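Organophosphorus hydrolase (Pseudomonas pseudoalcaligenes, PDB 4LE6) probably hydrolyses organophosphate triesters as a zinc-dependent phosphotriesterase of the metallo-beta-lactamase superfamily. Local coordinates at residues Q240-H252 with L288-L300. Sequence-based numbering, arbitrary orientation.
Sequences QSLLVWGDILLNH and LWVAGAHLPFPGL. With ZN (zinc ion), chain K; ZN (zinc ion), chain J.
Two neighbouring parallel strands of the metallo-beta-lactamase fold, 240-246 and 289-292, lead into zinc ligands at their C-terminal side. Helix 269-286 makes the crossover between them and packs on Leu243, Trp245 and Leu288. The parallel ladder runs from Ser241 O, bonded by Trp289 N, to Trp245 N, which reaches Ala291 O at 2.9 Å. Leu243 takes part twice: its N binds Trp289 O and its O accepts from Ala291 N. On the face bearing Leu242 and Val244, Leu242 CD1 rests 3.5 Å from Trp289 CB and also meets Ala291 CB.

Beyond the strands, Asp247 OD2 bridges both zinc ions, at 2.1 and 2.2 Å. His294 NE2 binds one of them at 2.1 Å, and its ND1 is hydrogen-bonded to Ala88. Asp143 and His144 complete the protein ligands of that zinc; His139, His141 and His226 hold the other. The Asp247 carboxylate and the His294 ring stand 56° apart. One water joins the two segments, donating to Gly246 O and Leu249 O and accepting from Trp245 NE1 and His294 N.

The Trp245 indole is gripped on both faces. With chi1 at 78°, CG sits between the backbone N and the carbonyl carbon, and the indole lies with one face on Val290 CG1 and the other on Ile248 CB. Val290 CG1 makes a CH-pi contact 3.6 Å from the six-membered ring centroid, 12° off the normal.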
# COMPACT_ATOMS: atom_id res chain seq x y z
N GLN A 240 1.16 22.03 -3.92
CA GLN A 240 1.66 20.69 -3.63
C GLN A 240 2.90 20.40 -4.47
O GLN A 240 3.01 20.87 -5.60
CB GLN A 240 0.59 19.64 -3.93
CG GLN A 240 -0.74 19.90 -3.22
CD GLN A 240 -0.60 19.92 -1.72
OE1 GLN A 240 -0.10 18.97 -1.12
NE2 GLN A 240 -1.03 21.01 -1.09
N SER A 241 3.80 19.60 -3.92
CA SER A 241 5.03 19.23 -4.62
C SER A 241 5.26 17.75 -4.51
O SER A 241 5.02 17.14 -3.46
CB SER A 241 6.23 19.95 -4.00
OG SER A 241 6.07 21.34 -4.12
N LEU A 242 5.74 17.18 -5.61
CA LEU A 242 6.10 15.78 -5.68
C LEU A 242 7.48 15.67 -6.29
O LEU A 242 7.75 16.23 -7.35
CB LEU A 242 5.10 14.98 -6.52
CG LEU A 242 5.49 13.53 -6.83
CD1 LEU A 242 5.67 12.70 -5.57
CD2 LEU A 242 4.43 12.90 -7.70
N LEU A 243 8.35 14.93 -5.62
CA LEU A 243 9.69 14.71 -6.14
C LEU A 243 9.79 13.26 -6.58
O LEU A 243 9.70 12.35 -5.76
CB LEU A 243 10.74 15.01 -5.07
CG LEU A 243 12.18 14.89 -5.56
CD1 LEU A 243 12.56 16.10 -6.43
CD2 LEU A 243 13.12 14.76 -4.37
N VAL A 244 9.93 13.06 -7.89
CA VAL A 244 10.12 11.73 -8.44
C VAL A 244 11.62 11.53 -8.42
O VAL A 244 12.33 12.10 -9.26
CB VAL A 244 9.59 11.61 -9.86
CG1 VAL A 244 9.73 10.16 -10.34
CG2 VAL A 244 8.14 12.08 -9.89
N TRP A 245 12.09 10.75 -7.45
CA TRP A 245 13.48 10.95 -7.01
C TRP A 245 14.48 9.98 -7.59
O TRP A 245 15.68 10.17 -7.47
CB TRP A 245 13.61 11.09 -5.48
CG TRP A 245 13.54 9.85 -4.63
CD1 TRP A 245 13.47 8.55 -5.04
CD2 TRP A 245 13.54 9.82 -3.19
NE1 TRP A 245 13.43 7.71 -3.94
CE2 TRP A 245 13.47 8.47 -2.80
CE3 TRP A 245 13.59 10.81 -2.20
CZ2 TRP A 245 13.45 8.09 -1.46
CZ3 TRP A 245 13.58 10.43 -0.87
CH2 TRP A 245 13.51 9.07 -0.52
N GLY A 246 13.99 8.93 -8.26
CA GLY A 246 14.85 7.94 -8.85
C GLY A 246 15.39 6.99 -7.78
O GLY A 246 14.64 6.47 -6.96
N ASP A 247 16.69 6.78 -7.82
CA ASP A 247 17.37 5.80 -6.99
C ASP A 247 18.13 6.43 -5.81
O ASP A 247 19.22 5.97 -5.44
CB ASP A 247 18.31 4.97 -7.87
CG ASP A 247 17.57 3.95 -8.71
OD1 ASP A 247 16.34 4.06 -8.84
OD2 ASP A 247 18.23 3.03 -9.25
N ILE A 248 17.54 7.46 -5.20
CA ILE A 248 18.05 8.04 -3.94
C ILE A 248 18.28 6.96 -2.90
O ILE A 248 19.23 7.02 -2.12
CB ILE A 248 17.03 9.05 -3.36
CG1 ILE A 248 16.87 10.23 -4.30
CG2 ILE A 248 17.43 9.51 -1.94
CD1 ILE A 248 18.20 10.91 -4.70
N LEU A 249 17.42 5.96 -2.88
CA LEU A 249 17.71 4.81 -2.06
C LEU A 249 17.03 3.59 -2.64
O LEU A 249 16.09 3.69 -3.42
CB LEU A 249 17.35 5.03 -0.59
CG LEU A 249 15.91 5.32 -0.18
CD1 LEU A 249 15.16 4.02 0.13
CD2 LEU A 249 15.93 6.24 1.03
N LEU A 250 17.58 2.46 -2.25
CA LEU A 250 17.25 1.18 -2.82
C LEU A 250 16.50 0.28 -1.85
O LEU A 250 15.83 -0.65 -2.27
CB LEU A 250 18.54 0.49 -3.21
CG LEU A 250 18.52 -0.21 -4.56
CD1 LEU A 250 19.10 0.70 -5.64
CD2 LEU A 250 19.29 -1.50 -4.43
N ASN A 251 16.64 0.53 -0.55
CA ASN A 251 16.00 -0.32 0.47
C ASN A 251 15.39 0.52 1.57
O ASN A 251 16.11 1.11 2.39
CB ASN A 251 17.02 -1.29 1.04
CG ASN A 251 16.39 -2.35 1.95
OD1 ASN A 251 15.56 -2.04 2.80
ND2 ASN A 251 16.78 -3.61 1.75
N HIS A 252 14.06 0.59 1.59
CA HIS A 252 13.33 1.46 2.50
C HIS A 252 13.51 1.02 3.96
O HIS A 252 13.37 1.83 4.87
CB HIS A 252 11.85 1.44 2.16
CG HIS A 252 11.17 0.18 2.57
ND1 HIS A 252 11.28 -0.98 1.84
CD2 HIS A 252 10.43 -0.12 3.67
CE1 HIS A 252 10.61 -1.95 2.46
NE2 HIS A 252 10.09 -1.45 3.57
N LEU A 288 7.33 17.27 1.28
CA LEU A 288 6.87 17.07 -0.09
C LEU A 288 6.53 15.62 -0.29
O LEU A 288 6.95 14.76 0.49
CB LEU A 288 7.90 17.55 -1.11
CG LEU A 288 9.35 17.16 -0.88
CD1 LEU A 288 9.58 15.69 -1.20
CD2 LEU A 288 10.25 18.05 -1.73
N TRP A 289 5.71 15.34 -1.29
CA TRP A 289 5.44 13.97 -1.67
C TRP A 289 6.68 13.44 -2.39
O TRP A 289 7.36 14.17 -3.10
CB TRP A 289 4.24 13.88 -2.62
CG TRP A 289 2.90 14.15 -2.01
CD1 TRP A 289 2.21 15.32 -2.03
CD2 TRP A 289 2.07 13.20 -1.33
NE1 TRP A 289 1.00 15.17 -1.41
CE2 TRP A 289 0.89 13.88 -0.96
CE3 TRP A 289 2.20 11.85 -1.00
CZ2 TRP A 289 -0.15 13.25 -0.27
CZ3 TRP A 289 1.17 11.23 -0.32
CH2 TRP A 289 0.01 11.93 0.04
N VAL A 290 6.93 12.15 -2.23
CA VAL A 290 8.05 11.49 -2.88
C VAL A 290 7.51 10.33 -3.72
O VAL A 290 6.57 9.65 -3.30
CB VAL A 290 9.05 11.01 -1.83
CG1 VAL A 290 10.03 10.02 -2.42
CG2 VAL A 290 9.78 12.21 -1.22
N ALA A 291 8.08 10.15 -4.90
CA ALA A 291 7.81 8.99 -5.76
C ALA A 291 9.14 8.29 -6.03
O ALA A 291 10.01 8.85 -6.72
CB ALA A 291 7.16 9.45 -7.06
N GLY A 292 9.31 7.08 -5.48
CA GLY A 292 10.61 6.42 -5.45
C GLY A 292 10.65 5.12 -6.22
O GLY A 292 9.92 4.16 -5.93
N ALA A 293 11.57 5.07 -7.17
CA ALA A 293 11.65 3.96 -8.11
C ALA A 293 11.76 2.60 -7.44
O ALA A 293 11.32 1.59 -8.01
CB ALA A 293 12.82 4.17 -9.04
N HIS A 294 12.35 2.55 -6.25
CA HIS A 294 12.55 1.27 -5.58
C HIS A 294 11.92 1.19 -4.20
O HIS A 294 12.25 0.31 -3.38
CB HIS A 294 14.04 0.93 -5.51
CG HIS A 294 14.66 0.82 -6.87
ND1 HIS A 294 14.20 -0.05 -7.83
CD2 HIS A 294 15.67 1.51 -7.45
CE1 HIS A 294 14.90 0.09 -8.93
NE2 HIS A 294 15.79 1.04 -8.74
N LEU A 295 10.96 2.08 -3.95
CA LEU A 295 10.17 2.01 -2.73
C LEU A 295 9.00 1.06 -3.01
O LEU A 295 8.65 0.86 -4.17
CB LEU A 295 9.68 3.41 -2.33
CG LEU A 295 10.81 4.42 -2.09
CD1 LEU A 295 10.23 5.79 -1.76
CD2 LEU A 295 11.74 3.95 -0.98
N PRO A 296 8.44 0.44 -1.97
CA PRO A 296 7.32 -0.49 -2.16
C PRO A 296 6.19 0.18 -2.92
O PRO A 296 5.81 1.30 -2.60
CB PRO A 296 6.91 -0.85 -0.74
CG PRO A 296 8.15 -0.63 0.08
CD PRO A 296 8.76 0.58 -0.54
N PHE A 297 5.74 -0.47 -3.99
CA PHE A 297 4.78 0.13 -4.91
C PHE A 297 3.53 0.49 -4.13
O PHE A 297 3.11 -0.28 -3.27
CB PHE A 297 4.44 -0.88 -6.02
CG PHE A 297 3.42 -0.38 -6.96
CD1 PHE A 297 3.78 0.42 -8.02
CD2 PHE A 297 2.08 -0.68 -6.76
CE1 PHE A 297 2.82 0.93 -8.88
CE2 PHE A 297 1.12 -0.18 -7.61
CZ PHE A 297 1.50 0.63 -8.68
N PRO A 298 2.88 1.63 -4.46
CA PRO A 298 3.09 2.61 -5.53
C PRO A 298 4.29 3.54 -5.35
O PRO A 298 4.56 4.37 -6.21
CB PRO A 298 1.78 3.42 -5.51
CG PRO A 298 1.31 3.33 -4.14
CD PRO A 298 1.68 1.95 -3.66
N GLY A 299 5.01 3.41 -4.25
CA GLY A 299 6.22 4.20 -4.05
C GLY A 299 5.95 5.65 -3.70
O GLY A 299 6.84 6.50 -3.80
N LEU A 300 4.71 5.93 -3.30
CA LEU A 300 4.28 7.30 -2.99
C LEU A 300 4.14 7.49 -1.48
O LEU A 300 3.63 6.63 -0.79
CB LEU A 300 2.94 7.58 -3.65
CG LEU A 300 2.98 7.64 -5.17
CD1 LEU A 300 1.56 7.57 -5.72
CD2 LEU A 300 3.68 8.92 -5.60
ZN ZN K . 17.08 1.53 -10.26
ZN ZN J . 19.95 2.76 -10.65
O HOH W 1 14.10 4.84 -4.92
O HOH W 2 11.65 7.65 -8.85
O HOH W 3 12.81 -0.45 -0.88
O HOH W 4 18.72 1.04 -10.91